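Local coordinates for hypothetical protein TM0894 (Thermotoga maritima, PDB 1ZTC) that binds two nickel ions in a metallo-beta-lactamase fold and probably acts as a hydrolase, possibly an RNA-cleaving endoribonuclease, at residues 67-70 with 71-75; 87-90 with 91-94; 102-106 with 107-111; 131-134 with 135-139. All coordinates share one frame; numbering follows the deposited sequence.

Contact 1. Residues 67-70 with 71-75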
ATOM      1  N   LEU A  67      20.675  10.837 -12.975  1.00 48.92           N
ATOM      2  CA  LEU A  67      22.056  11.075 -12.557  1.00 48.92           C
ATOM      3  C   LEU A  67      23.101  10.605 -13.578  1.00 48.11           C
ATOM      4  O   LEU A  67      24.272  10.977 -13.490  1.00 49.01           O
ATOM      5  CB  LEU A  67      22.320  10.377 -11.237  1.00 50.48           C
ATOM      6  CG  LEU A  67      21.676  11.019 -10.021  1.00 54.13           C
ATOM      7  CD1 LEU A  67      21.775  10.064  -8.852  1.00 58.03           C
ATOM      8  CD2 LEU A  67      22.347  12.332  -9.703  1.00 60.19           C
ATOM      9  N   GLY A  68      22.680   9.780 -14.525  1.00 46.99           N
ATOM     10  CA  GLY A  68      23.570   9.245 -15.531  1.00 48.06           C
ATOM     11  C   GLY A  68      24.519   8.197 -14.981  1.00 48.92           C
ATOM     12  O   GLY A  68      25.611   8.010 -15.516  1.00 49.33           O
ATOM     13  N   ILE A  69      24.110   7.501 -13.932  1.00 49.67           N
ATOM     14  CA  ILE A  69      24.956   6.479 -13.332  1.00 51.20           C
ATOM     15  C   ILE A  69      24.269   5.130 -13.319  1.00 49.38           C
ATOM     16  O   ILE A  69      23.063   5.035 -13.508  1.00 47.03           O
ATOM     17  CB  ILE A  69      25.344   6.820 -11.894  1.00 52.03           C
ATOM     18  CG1 ILE A  69      24.088   6.971 -11.023  1.00 54.40           C
ATOM     19  CG2 ILE A  69      26.214   8.067 -11.872  1.00 53.68           C
ATOM     20  CD1 ILE A  69      24.395   7.047  -9.563  1.00 56.94           C
ATOM     21  N   SER A  70      25.087   4.108 -13.095  1.00 48.71           N
ATOM     22  CA  SER A  70      24.656   2.742 -12.970  1.00 48.23           C
ATOM     23  C   SER A  70      24.928   2.306 -11.529  1.00 47.44           C
ATOM     24  O   SER A  70      25.703   2.939 -10.821  1.00 47.22           O
ATOM     25  CB  SER A  70      25.431   1.913 -14.016  1.00 47.94           C
ATOM     26  OG  SER A  70      25.827   0.647 -13.556  1.00 52.13           O
ATOM     27  N   PRO A  71      24.268   1.238 -11.081  1.00 48.08           N
ATOM     28  CA  PRO A  71      24.628   0.621  -9.803  1.00 47.42           C
ATOM     29  C   PRO A  71      26.125   0.282  -9.691  1.00 43.70           C
ATOM     30  O   PRO A  71      26.676   0.341  -8.615  1.00 43.27           O
ATOM     31  CB  PRO A  71      23.786  -0.670  -9.801  1.00 48.81           C
ATOM     32  CG  PRO A  71      22.598  -0.350 -10.662  1.00 51.10           C
ATOM     33  CD  PRO A  71      23.142   0.541 -11.745  1.00 50.29           C
ATOM     34  N   ASP A  72      26.757  -0.071 -10.800  1.00 43.14           N
ATOM     35  CA  ASP A  72      28.189  -0.390 -10.820  1.00 44.46           C
ATOM     36  C   ASP A  72      29.091   0.768 -10.437  1.00 43.48           C
ATOM     37  O   ASP A  72      30.267   0.564 -10.147  1.00 41.57           O
ATOM     38  CB  ASP A  72      28.631  -0.875 -12.206  1.00 45.44           C
ATOM     39  CG  ASP A  72      27.901  -2.128 -12.648  1.00 47.50           C
ATOM     40  OD1 ASP A  72      27.426  -2.890 -11.784  1.00 50.12           O
ATOM     41  OD2 ASP A  72      27.784  -2.343 -13.867  1.00 47.63           O
ATOM     42  N   ASP A  73      28.545   1.984 -10.457  1.00 44.15           N
ATOM     43  CA  ASP A  73      29.324   3.186 -10.134  1.00 44.55           C
ATOM     44  C   ASP A  73      29.280   3.521  -8.660  1.00 44.01           C
ATOM     45  O   ASP A  73      29.989   4.406  -8.209  1.00 43.96           O
ATOM     46  CB  ASP A  73      28.818   4.391 -10.930  1.00 45.75           C
ATOM     47  CG  ASP A  73      28.918   4.190 -12.456  1.00 47.07           C
ATOM     48  OD1 ASP A  73      29.972   3.738 -12.972  1.00 49.10           O
ATOM     49  OD2 ASP A  73      27.928   4.505 -13.135  1.00 46.74           O
ATOM     50  N   ILE A  74      28.448   2.831  -7.896  1.00 43.46           N
ATOM     51  CA  ILE A  74      28.373   3.091  -6.469  1.00 43.17           C
ATOM     52  C   ILE A  74      29.588   2.462  -5.788  1.00 42.79           C
ATOM     53  O   ILE A  74      29.804   1.271  -5.906  1.00 40.91           O
ATOM     54  CB  ILE A  74      27.070   2.515  -5.876  1.00 41.80           C
ATOM     55  CG1 ILE A  74      25.845   3.165  -6.560  1.00 42.03           C
ATOM     56  CG2 ILE A  74      27.042   2.677  -4.369  1.00 43.50           C
ATOM     57  CD1 ILE A  74      25.836   4.693  -6.582  1.00 47.22           C
ATOM     58  N   THR A  75      30.333   3.296  -5.062  1.00 42.96           N
ATOM     59  CA  THR A  75      31.586   2.942  -4.408  1.00 42.57           C
ATOM     60  C   THR A  75      31.425   2.613  -2.918  1.00 42.47           C
ATOM     61  O   THR A  75      32.216   1.882  -2.366  1.00 41.05           O
ATOM     62  CB  THR A  75      32.594   4.124  -4.534  1.00 42.95           C
ATOM     63  OG1 THR A  75      32.027   5.318  -3.949  1.00 42.39           O
ATOM     64  CG2 THR A  75      32.913   4.382  -5.999  1.00 41.22           C
TER
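The carboxylate of Asp73 overlaps the backbone where Ile69 joins Ser70. Its CG stands anti to the carbonyl carbon and beside the backbone N (chi1 -60°), which turns OD2 back along the chain. There Ser70 N donates to Asp73 OD2 at 2.9 Å, in a nearly straight bond of 170°. The N-H arrives on the anti side of the oxygen and somewhat out of the carboxylate plane. The same OD2 lies 3.7 Å from Ile69 CB. A second bond runs the other way: Asp73 N donates to Ser70 O at 3.0 Å, from above the carbonyl plane. Ser70 and Asp73 are thus joined twice, and the turn between them is held at both ends. The hydroxyl of Ser70 adds an ST turn, because Asp72 N donates to Ser70 OG at 3.0 Å. With these bonds the chain begins the short 3-10 segment 71-73. Pro71 is its first residue, and Ile74 N bonds back to Pro71 O. On the other flank the contact is apolar: Ile69 CD1 meets Ile74 CD1 at 4.1 Å, the two side chains lying aslant. The carboxylate of Asp72 turns to the second subunit, where OD1 makes a salt bridge with Arg118. Just before the turn, helix 57-67 ends at Gly68 in a Schellman motif with positive phi. The turn then leads into strand 76-78. Ile69, Pro71 and Ile74 rest on Phe64 of helix 57-67, while Ile69 and Ile74 also touch Tyr39 of strand 37-42.

Contact 2. Residues 87-90 with 91-94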
ATOM      1  N   ILE A  87      18.167  -2.285   3.690  1.00 44.30           N
ATOM      2  CA  ILE A  87      19.351  -2.904   3.125  1.00 44.43           C
ATOM      3  C   ILE A  87      19.143  -3.727   1.851  1.00 44.02           C
ATOM      4  O   ILE A  87      20.123  -4.097   1.199  1.00 44.86           O
ATOM      5  CB  ILE A  87      20.043  -3.822   4.153  1.00 41.86           C
ATOM      6  CG1 ILE A  87      19.158  -5.054   4.473  1.00 46.06           C
ATOM      7  CG2 ILE A  87      20.394  -3.042   5.402  1.00 47.73           C
ATOM      8  CD1 ILE A  87      19.774  -6.046   5.370  1.00 45.18           C
ATOM      9  N   PHE A  88      17.913  -4.095   1.540  1.00 43.87           N
ATOM     10  CA  PHE A  88      17.687  -5.086   0.480  1.00 43.56           C
ATOM     11  C   PHE A  88      18.408  -4.738  -0.832  1.00 42.55           C
ATOM     12  O   PHE A  88      19.063  -5.604  -1.460  1.00 41.40           O
ATOM     13  CB  PHE A  88      16.202  -5.247   0.159  1.00 43.83           C
ATOM     14  CG  PHE A  88      15.969  -6.201  -0.961  1.00 43.36           C
ATOM     15  CD1 PHE A  88      15.892  -7.551  -0.716  1.00 44.70           C
ATOM     16  CD2 PHE A  88      15.916  -5.754  -2.277  1.00 49.20           C
ATOM     17  CE1 PHE A  88      15.767  -8.466  -1.756  1.00 47.93           C
ATOM     18  CE2 PHE A  88      15.785  -6.665  -3.326  1.00 48.49           C
ATOM     19  CZ  PHE A  88      15.694  -8.015  -3.052  1.00 50.70           C
ATOM     20  N   ASN A  89      18.289  -3.481  -1.235  1.00 42.02           N
ATOM     21  CA  ASN A  89      18.833  -3.022  -2.527  1.00 43.47           C
ATOM     22  C   ASN A  89      20.355  -3.039  -2.580  1.00 44.13           C
ATOM     23  O   ASN A  89      20.936  -2.823  -3.642  1.00 44.28           O
ATOM     24  CB  ASN A  89      18.292  -1.618  -2.918  1.00 44.68           C
ATOM     25  CG  ASN A  89      16.825  -1.622  -3.248  1.00 41.96           C
ATOM     26  OD1 ASN A  89      16.277  -2.650  -3.595  1.00 47.28           O
ATOM     27  ND2 ASN A  89      16.181  -0.444  -3.192  1.00 39.52           N
ATOM     28  N   SER A  90      20.998  -3.305  -1.439  1.00 44.70           N
ATOM     29  CA  SER A  90      22.464  -3.510  -1.385  1.00 42.38           C
ATOM     30  C   SER A  90      22.930  -4.583  -2.377  1.00 42.67           C
ATOM     31  O   SER A  90      24.052  -4.541  -2.857  1.00 40.97           O
ATOM     32  CB  SER A  90      22.873  -3.884   0.034  1.00 42.56           C
ATOM     33  OG  SER A  90      22.358  -5.157   0.440  1.00 41.36           O
ATOM     34  N   VAL A  91      22.060  -5.544  -2.695  1.00 42.96           N
ATOM     35  CA  VAL A  91      22.367  -6.582  -3.662  1.00 43.34           C
ATOM     36  C   VAL A  91      22.677  -6.040  -5.067  1.00 44.41           C
ATOM     37  O   VAL A  91      23.298  -6.727  -5.884  1.00 44.84           O
ATOM     38  CB  VAL A  91      21.243  -7.671  -3.735  1.00 44.08           C
ATOM     39  CG1 VAL A  91      20.994  -8.274  -2.374  1.00 45.07           C
ATOM     40  CG2 VAL A  91      19.904  -7.097  -4.321  1.00 45.37           C
ATOM     41  N   LEU A  92      22.278  -4.804  -5.345  1.00 45.10           N
ATOM     42  CA  LEU A  92      22.547  -4.181  -6.649  1.00 45.15           C
ATOM     43  C   LEU A  92      23.971  -3.657  -6.821  1.00 45.98           C
ATOM     44  O   LEU A  92      24.410  -3.472  -7.945  1.00 45.55           O
ATOM     45  CB  LEU A  92      21.582  -3.027  -6.893  1.00 45.83           C
ATOM     46  CG  LEU A  92      20.104  -3.412  -6.989  1.00 49.58           C
ATOM     47  CD1 LEU A  92      19.225  -2.188  -6.901  1.00 55.24           C
ATOM     48  CD2 LEU A  92      19.851  -4.199  -8.259  1.00 52.35           C
ATOM     49  N   PHE A  93      24.676  -3.409  -5.724  1.00 45.29           N
ATOM     50  CA  PHE A  93      25.944  -2.678  -5.786  1.00 46.07           C
ATOM     51  C   PHE A  93      27.131  -3.630  -5.576  1.00 46.31           C
ATOM     52  O   PHE A  93      27.609  -3.829  -4.469  1.00 49.54           O
ATOM     53  CB  PHE A  93      25.921  -1.517  -4.804  1.00 44.14           C
ATOM     54  CG  PHE A  93      24.677  -0.686  -4.912  1.00 44.78           C
ATOM     55  CD1 PHE A  93      24.414   0.025  -6.068  1.00 46.09           C
ATOM     56  CD2 PHE A  93      23.739  -0.680  -3.905  1.00 45.79           C
ATOM     57  CE1 PHE A  93      23.231   0.741  -6.205  1.00 48.59           C
ATOM     58  CE2 PHE A  93      22.569   0.038  -4.027  1.00 46.25           C
ATOM     59  CZ  PHE A  93      22.322   0.763  -5.182  1.00 46.93           C
ATOM     60  N   GLU A  94      27.612  -4.181  -6.678  1.00 46.64           N
ATOM     61  CA  GLU A  94      28.633  -5.226  -6.656  1.00 47.91           C
ATOM     62  C   GLU A  94      30.030  -4.683  -6.404  1.00 46.42           C
ATOM     63  O   GLU A  94      30.946  -5.450  -6.088  1.00 45.08           O
ATOM     64  CB  GLU A  94      28.731  -5.957  -8.016  1.00 49.59           C
ATOM     65  CG  GLU A  94      27.431  -6.190  -8.822  1.00 59.48           C
ATOM     66  CD  GLU A  94      26.781  -7.541  -8.594  1.00 60.83           C
ATOM     67  OE1 GLU A  94      27.468  -8.488  -8.144  1.00 64.68           O
ATOM     68  OE2 GLU A  94      25.568  -7.651  -8.888  1.00 65.82           O
TER
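Asn89 O and the residues following it form the tight part of this contact. Leu92 N donates to Asn89 O at 2.9 Å, and Phe93 CE2 comes to 3.3 Å from the same oxygen. The Phe93 ring meets Asn89 O and Ser90 CA obliquely. Over one face of that ring lies Leu92 CB, 4.0 Å above the plane near its centre. The neighbouring bonds are also of the 3-10 kind, three residues back: Val91 N to Phe88 O at 3.2 Å and Phe93 N to Ser90 O at 3.1 Å. Ser90 OG lies between its backbone N and carbonyl carbon (chi1 66°), from where it donates to Ile87 O at 2.6 Å. Ser90 N bonds to the same carbonyl, so Ile87 O is gripped by two donors. Trp127 is a further partner of Ser90 OG.

The Phe88 ring touches Val91 more loosely, CE2 lying 4.3 Å from Val91 CG2, although both Val91 methyls sit close on Phe88 O. Val91 is partly exposed, with Ile119 of the second subunit against it. At the end of the turn Glu94 is exposed and forms a salt bridge with Lys122 of that subunit. Asn89 is buried, and its ND2 bonds to Pro51 O. This is the 3-10 turn that directly follows the metallo-beta-lactamase HxHxDH motif, whose His81, His83, Asp85 and His86 bind the two nickel ions.

Contact 3. Residues 102-106 with 107-111; sequences EVYKT and KNYLS. With PO4 (phosphate ion), chain G.
Tyr109 packs against the carbonyl group and ring of Tyr104. Its CE2 lies 3.5 Å from Tyr104 O, which sits at the edge of the Tyr109 ring, near its plane. The same CE2 stands at the edge of the Tyr104 ring, 4.1 Å from Tyr104 CD2. The two side chains cross at about a right angle. Tyr104 O also accepts from Lys107 N at 3.1 Å, the donor lying above the carbonyl plane. This bond closes the last turn of the 3-10 segment 102-106. Lys107 CG is anti to the carbonyl carbon (chi1 -75°), and the chain then runs away from the turn with a bend at chi3. Its NZ donates to O3 of a phosphate ion at 2.6 Å, with a weak second bond to O2. The phosphate probably came from the crystallisation liquor. In the metallo-beta-lactamase fold this loop joins strand 97-101 to helix 114-125, and the Lys107 side chain is about 8 Å from a nickel ion. Glu155 forms a salt bridge with Lys107 NZ, while Arg154 N of the same chain and Lys187 NZ of the third subunit also bond to the phosphate. Further back, Thr106 OG1 donates to Val103 O at 2.8 Å in the carbonyl plane. Val103 O accepts from Thr106 N as well, so it is held twice. Lys105 CG lies over one face of the Tyr104 ring, 3.6 Å above the plane and toward the rim. Lys105 NZ then reaches round to Tyr104 OH at 3.1 Å. Ile124 of helix 114-125 touches both tyrosines.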
ATOM      1  N   GLU A 102      29.677  -2.940  13.934  1.00 43.47           N
ATOM      2  CA  GLU A 102      30.239  -4.268  14.177  1.00 45.46           C
ATOM      3  C   GLU A 102      29.321  -5.239  14.927  1.00 46.45           C
ATOM      4  O   GLU A 102      29.381  -6.454  14.712  1.00 42.62           O
ATOM      5  CB  GLU A 102      31.583  -4.139  14.927  1.00 46.31           C
ATOM      6  CG  GLU A 102      31.501  -3.378  16.260  1.00 46.05           C
ATOM      7  CD  GLU A 102      32.809  -3.319  17.012  1.00 51.90           C
ATOM      8  OE1 GLU A 102      33.839  -3.832  16.515  1.00 52.15           O
ATOM      9  OE2 GLU A 102      32.797  -2.742  18.117  1.00 59.65           O
ATOM     10  N   VAL A 103      28.426  -4.715  15.758  1.00 47.27           N
ATOM     11  CA  VAL A 103      27.620  -5.561  16.620  1.00 48.93           C
ATOM     12  C   VAL A 103      26.498  -6.297  15.843  1.00 47.67           C
ATOM     13  O   VAL A 103      25.847  -7.173  16.385  1.00 48.10           O
ATOM     14  CB  VAL A 103      27.147  -4.735  17.872  1.00 50.17           C
ATOM     15  CG1 VAL A 103      26.017  -3.843  17.548  1.00 52.41           C
ATOM     16  CG2 VAL A 103      26.784  -5.611  19.025  1.00 58.19           C
ATOM     17  N   TYR A 104      26.343  -6.003  14.551  1.00 48.15           N
ATOM     18  CA  TYR A 104      25.418  -6.759  13.703  1.00 49.59           C
ATOM     19  C   TYR A 104      25.832  -8.224  13.635  1.00 50.79           C
ATOM     20  O   TYR A 104      24.985  -9.107  13.556  1.00 51.99           O
ATOM     21  CB  TYR A 104      25.294  -6.147  12.296  1.00 49.43           C
ATOM     22  CG  TYR A 104      26.120  -6.790  11.206  1.00 46.08           C
ATOM     23  CD1 TYR A 104      27.433  -6.409  10.985  1.00 49.06           C
ATOM     24  CD2 TYR A 104      25.582  -7.790  10.400  1.00 49.47           C
ATOM     25  CE1 TYR A 104      28.199  -7.011   9.989  1.00 52.94           C
ATOM     26  CE2 TYR A 104      26.342  -8.395   9.391  1.00 51.96           C
ATOM     27  CZ  TYR A 104      27.643  -8.003   9.185  1.00 51.99           C
ATOM     28  OH  TYR A 104      28.398  -8.602   8.189  1.00 55.52           O
ATOM     29  N   LYS A 105      27.137  -8.472  13.676  1.00 51.14           N
ATOM     30  CA  LYS A 105      27.657  -9.842  13.661  1.00 53.59           C
ATOM     31  C   LYS A 105      27.235 -10.695  14.865  1.00 53.52           C
ATOM     32  O   LYS A 105      27.354 -11.914  14.816  1.00 54.43           O
ATOM     33  CB  LYS A 105      29.178  -9.823  13.558  1.00 52.17           C
ATOM     34  CG  LYS A 105      29.653  -9.452  12.176  1.00 56.65           C
ATOM     35  CD  LYS A 105      31.160  -9.594  12.020  1.00 61.17           C
ATOM     36  CE  LYS A 105      31.522 -10.139  10.622  1.00 72.89           C
ATOM     37  NZ  LYS A 105      31.117  -9.230   9.487  1.00 75.13           N
ATOM     38  N   THR A 106      26.730 -10.074  15.931  1.00 53.75           N
ATOM     39  CA  THR A 106      26.280 -10.805  17.114  1.00 52.82           C
ATOM     40  C   THR A 106      24.828 -11.251  17.031  1.00 53.08           C
ATOM     41  O   THR A 106      24.354 -11.924  17.938  1.00 52.60           O
ATOM     42  CB  THR A 106      26.464  -9.985  18.418  1.00 52.47           C
ATOM     43  OG1 THR A 106      25.511  -8.911  18.509  1.00 52.16           O
ATOM     44  CG2 THR A 106      27.875  -9.417  18.508  1.00 54.22           C
ATOM     45  N   LYS A 107      24.114 -10.855  15.975  1.00 53.12           N
ATOM     46  CA  LYS A 107      22.739 -11.281  15.764  1.00 55.40           C
ATOM     47  C   LYS A 107      22.665 -12.542  14.908  1.00 53.52           C
ATOM     48  O   LYS A 107      23.411 -12.708  13.957  1.00 53.18           O
ATOM     49  CB  LYS A 107      21.914 -10.188  15.078  1.00 53.95           C
ATOM     50  CG  LYS A 107      21.539  -9.070  15.960  1.00 63.43           C
ATOM     51  CD  LYS A 107      20.273  -8.351  15.454  1.00 64.75           C
ATOM     52  CE  LYS A 107      20.385  -6.870  15.753  1.00 69.05           C
ATOM     53  NZ  LYS A 107      19.097  -6.137  15.766  1.00 62.04           N
ATOM     54  N   ASN A 108      21.759 -13.424  15.281  1.00 54.01           N
ATOM     55  CA  ASN A 108      21.489 -14.637  14.546  1.00 53.89           C
ATOM     56  C   ASN A 108      20.307 -14.361  13.622  1.00 53.03           C
ATOM     57  O   ASN A 108      19.152 -14.456  14.036  1.00 52.99           O
ATOM     58  CB  ASN A 108      21.179 -15.723  15.573  1.00 52.13           C
ATOM     59  CG  ASN A 108      20.915 -17.069  14.952  1.00 48.44           C
ATOM     60  OD1 ASN A 108      20.837 -17.206  13.740  1.00 46.25           O
ATOM     61  ND2 ASN A 108      20.768 -18.058  15.782  1.00 42.56           N
ATOM     62  N   TYR A 109      20.615 -14.015  12.377  1.00 52.42           N
ATOM     63  CA  TYR A 109      19.588 -13.678  11.393  1.00 54.49           C
ATOM     64  C   TYR A 109      18.767 -14.889  10.963  1.00 54.78           C
ATOM     65  O   TYR A 109      17.613 -14.755  10.613  1.00 55.63           O
ATOM     66  CB  TYR A 109      20.211 -12.960  10.200  1.00 53.83           C
ATOM     67  CG  TYR A 109      20.675 -11.604  10.640  1.00 51.83           C
ATOM     68  CD1 TYR A 109      19.775 -10.565  10.756  1.00 55.56           C
ATOM     69  CD2 TYR A 109      21.997 -11.382  11.029  1.00 54.81           C
ATOM     70  CE1 TYR A 109      20.174  -9.310  11.202  1.00 59.93           C
ATOM     71  CE2 TYR A 109      22.412 -10.125  11.481  1.00 55.34           C
ATOM     72  CZ  TYR A 109      21.481  -9.102  11.573  1.00 54.98           C
ATOM     73  OH  TYR A 109      21.838  -7.866  12.033  1.00 62.34           O
ATOM     74  N   LEU A 110      19.363 -16.070  11.000  1.00 55.62           N
ATOM     75  CA  LEU A 110      18.634 -17.312  10.715  1.00 58.47           C
ATOM     76  C   LEU A 110      17.512 -17.595  11.687  1.00 60.61           C
ATOM     77  O   LEU A 110      16.600 -18.372  11.402  1.00 63.90           O
ATOM     78  CB  LEU A 110      19.553 -18.544  10.829  1.00 58.22           C
ATOM     79  CG  LEU A 110      20.507 -18.763   9.682  1.00 61.34           C
ATOM     80  CD1 LEU A 110      21.200 -20.094   9.888  1.00 60.44           C
ATOM     81  CD2 LEU A 110      19.755 -18.715   8.343  1.00 62.92           C
ATOM     82  N   SER A 111      17.600 -16.997  12.859  1.00 60.96           N
ATOM     83  CA  SER A 111      16.541 -17.157  13.844  1.00 61.31           C
ATOM     84  C   SER A 111      15.354 -16.192  13.619  1.00 61.31           C
ATOM     85  O   SER A 111      14.387 -16.263  14.349  1.00 64.09           O
ATOM     86  CB  SER A 111      17.083 -17.036  15.287  1.00 61.42           C
ATOM     87  OG  SER A 111      17.175 -15.681  15.727  1.00 63.14           O
TER
HETATM   88  P   PO4 G 303      18.070  -5.778  19.086  1.00 46.33           P
HETATM   89  O1  PO4 G 303      18.546  -6.678  20.186  1.00 62.81           O
HETATM   90  O2  PO4 G 303      17.219  -6.544  18.129  1.00 59.22           O
HETATM   91  O3  PO4 G 303      19.238  -5.323  18.253  1.00 40.86           O
HETATM   92  O4  PO4 G 303      17.355  -4.607  19.710  1.00 54.91           O
HETATM   93  O   HOH W   1      25.357 -12.445  12.343  1.00 63.36           O

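Contact 4. Residues 131-134 with 135-139; sequences VLLK and GEESL
Glu137 folds back toward Leu133 and Lys134 through two torsions. CG stands anti to its carbonyl carbon (chi1 -64°), and the chain then bends at chi2 (86°). The carboxylate thereby comes to lie inside the loop between two sheets of the metallo-beta-lactamase fold. The loop leaves strand 130-133, an outermost strand of the six-stranded sheet, and enters strand 138-139 of the five-stranded one. Both carboxylate oxygens are used, each on a different backbone N-H. Lys134 N donates to Glu137 OE2 at 2.7 Å, almost straight at 172°, and meets the syn lone pair. Gly135 N reaches Glu137 OE1 at 2.9 Å in a more bent bond, also on the syn side. Two successive amides thus fix the rotation of the group. Leu133 packs obliquely against the Glu137 side chain, its CD2 3.8 Å from Glu137 CD. Leu133 CB is 3.9 Å from each oxygen of Glu137. Gly135 turns the chain with a positive phi. At its backbone angles a CB would run into the carbonyl oxygen of Lys134. Beyond the loop, Val146 of strand 144-148 packs against Leu133, Glu137 and Leu139. Glu136 reaches Arg200 in a salt bridge. The long chain of Lys134 leads away from the turn, and its NZ pairs with Glu102 OE2. Its base stays close to the carboxylate, with Lys134 CB 3.6 Å from Glu137 OE2.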
ATOM      1  N   VAL A 131      33.279  -2.726   5.932  1.00 44.01           N
ATOM      2  CA  VAL A 131      33.980  -1.995   6.977  1.00 44.50           C
ATOM      3  C   VAL A 131      33.100  -1.992   8.211  1.00 43.65           C
ATOM      4  O   VAL A 131      31.946  -1.577   8.147  1.00 41.30           O
ATOM      5  CB  VAL A 131      34.278  -0.559   6.534  1.00 44.45           C
ATOM      6  CG1 VAL A 131      34.808   0.292   7.714  1.00 47.83           C
ATOM      7  CG2 VAL A 131      35.319  -0.603   5.418  1.00 46.16           C
ATOM      8  N   LEU A 132      33.644  -2.487   9.326  1.00 42.74           N
ATOM      9  CA  LEU A 132      32.902  -2.538  10.583  1.00 45.18           C
ATOM     10  C   LEU A 132      33.117  -1.259  11.370  1.00 45.51           C
ATOM     11  O   LEU A 132      34.245  -0.866  11.609  1.00 45.70           O
ATOM     12  CB  LEU A 132      33.327  -3.770  11.404  1.00 45.98           C
ATOM     13  CG  LEU A 132      33.119  -5.091  10.649  1.00 43.52           C
ATOM     14  CD1 LEU A 132      33.715  -6.224  11.454  1.00 51.80           C
ATOM     15  CD2 LEU A 132      31.667  -5.381  10.330  1.00 47.01           C
ATOM     16  N   LEU A 133      32.031  -0.596  11.741  1.00 45.28           N
ATOM     17  CA  LEU A 133      32.085   0.659  12.484  1.00 45.00           C
ATOM     18  C   LEU A 133      31.763   0.437  13.964  1.00 46.52           C
ATOM     19  O   LEU A 133      31.133  -0.583  14.347  1.00 44.90           O
ATOM     20  CB  LEU A 133      31.095   1.657  11.884  1.00 44.99           C
ATOM     21  CG  LEU A 133      31.334   2.016  10.414  1.00 42.91           C
ATOM     22  CD1 LEU A 133      30.192   2.868   9.888  1.00 46.78           C
ATOM     23  CD2 LEU A 133      32.709   2.719  10.232  1.00 47.91           C
ATOM     24  N   LYS A 134      32.246   1.361  14.799  1.00 46.51           N
ATOM     25  CA  LYS A 134      31.984   1.336  16.246  1.00 47.30           C
ATOM     26  C   LYS A 134      31.136   2.525  16.711  1.00 47.27           C
ATOM     27  O   LYS A 134      30.529   2.475  17.781  1.00 48.11           O
ATOM     28  CB  LYS A 134      33.297   1.356  16.997  1.00 46.72           C
ATOM     29  CG  LYS A 134      34.194   0.179  16.675  1.00 53.09           C
ATOM     30  CD  LYS A 134      35.396   0.129  17.644  1.00 52.30           C
ATOM     31  CE  LYS A 134      36.225  -1.187  17.555  1.00 59.81           C
ATOM     32  NZ  LYS A 134      35.846  -2.224  18.588  1.00 62.51           N
ATOM     33  N   GLY A 135      31.094   3.586  15.900  1.00 45.84           N
ATOM     34  CA  GLY A 135      30.559   4.869  16.329  1.00 46.02           C
ATOM     35  C   GLY A 135      31.691   5.864  16.603  1.00 45.32           C
ATOM     36  O   GLY A 135      32.772   5.482  17.000  1.00 44.82           O
ATOM     37  N   GLU A 136      31.401   7.136  16.357  1.00 44.99           N
ATOM     38  CA  GLU A 136      32.316   8.258  16.507  1.00 45.45           C
ATOM     39  C   GLU A 136      33.310   8.422  15.341  1.00 45.87           C
ATOM     40  O   GLU A 136      34.011   9.411  15.318  1.00 45.73           O
ATOM     41  CB  GLU A 136      33.072   8.232  17.862  1.00 45.88           C
ATOM     42  CG  GLU A 136      32.147   8.288  19.090  1.00 47.31           C
ATOM     43  CD  GLU A 136      31.217   9.478  19.052  1.00 46.42           C
ATOM     44  OE1 GLU A 136      31.714  10.603  18.842  1.00 48.42           O
ATOM     45  OE2 GLU A 136      29.981   9.308  19.190  1.00 51.47           O
ATOM     46  N   GLU A 137      33.343   7.503  14.375  1.00 45.08           N
ATOM     47  CA  GLU A 137      34.209   7.679  13.212  1.00 45.44           C
ATOM     48  C   GLU A 137      33.806   8.923  12.412  1.00 45.64           C
ATOM     49  O   GLU A 137      32.647   9.317  12.383  1.00 45.19           O
ATOM     50  CB  GLU A 137      34.148   6.501  12.238  1.00 47.08           C
ATOM     51  CG  GLU A 137      34.653   5.186  12.770  1.00 48.22           C
ATOM     52  CD  GLU A 137      33.582   4.384  13.523  1.00 46.02           C
ATOM     53  OE1 GLU A 137      32.423   4.855  13.667  1.00 47.27           O
ATOM     54  OE2 GLU A 137      33.906   3.276  13.973  1.00 45.16           O
ATOM     55  N   SER A 138      34.804   9.547  11.807  1.00 45.60           N
ATOM     56  CA  SER A 138      34.615  10.626  10.866  1.00 47.32           C
ATOM     57  C   SER A 138      35.119  10.115   9.527  1.00 46.91           C
ATOM     58  O   SER A 138      36.296   9.769   9.398  1.00 48.93           O
ATOM     59  CB  SER A 138      35.459  11.827  11.326  1.00 48.88           C
ATOM     60  OG  SER A 138      34.695  13.004  11.165  1.00 62.04           O
ATOM     61  N   LEU A 139      34.239  10.058   8.539  1.00 45.69           N
ATOM     62  CA  LEU A 139      34.538   9.446   7.251  1.00 45.54           C
ATOM     63  C   LEU A 139      34.493  10.467   6.128  1.00 45.07           C
ATOM     64  O   LEU A 139      33.859  11.519   6.254  1.00 45.61           O
ATOM     65  CB  LEU A 139      33.477   8.378   6.935  1.00 44.14           C
ATOM     66  CG  LEU A 139      33.290   7.215   7.922  1.00 45.62           C
ATOM     67  CD1 LEU A 139      32.108   6.340   7.529  1.00 48.08           C
ATOM     68  CD2 LEU A 139      34.571   6.371   8.022  1.00 49.62           C
TER

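From the N terminus, contact 1 closes the loop between helix 57-67 and strand 76-78. Contact 2 follows between helix 84-87 and strand 97-101, contact 3 between strand 97-101 and helix 114-125, and contact 4 between strands 130-133 and 138-139. The four lie in series; none nests in or crosses another. Contacts 1 and 2 pack together, with Ile74 CG1 3.5 Å from Phe93 CD1, and both meet the second subunit. Contacts 3 and 4 also touch, and Glu102 N probably bonds to Leu133 O, which ties the end of strand 97-101 to the neighbouring edge strand 130-133. Contacts 1 and 3 are furthest apart, their centres about 29 Å from each other.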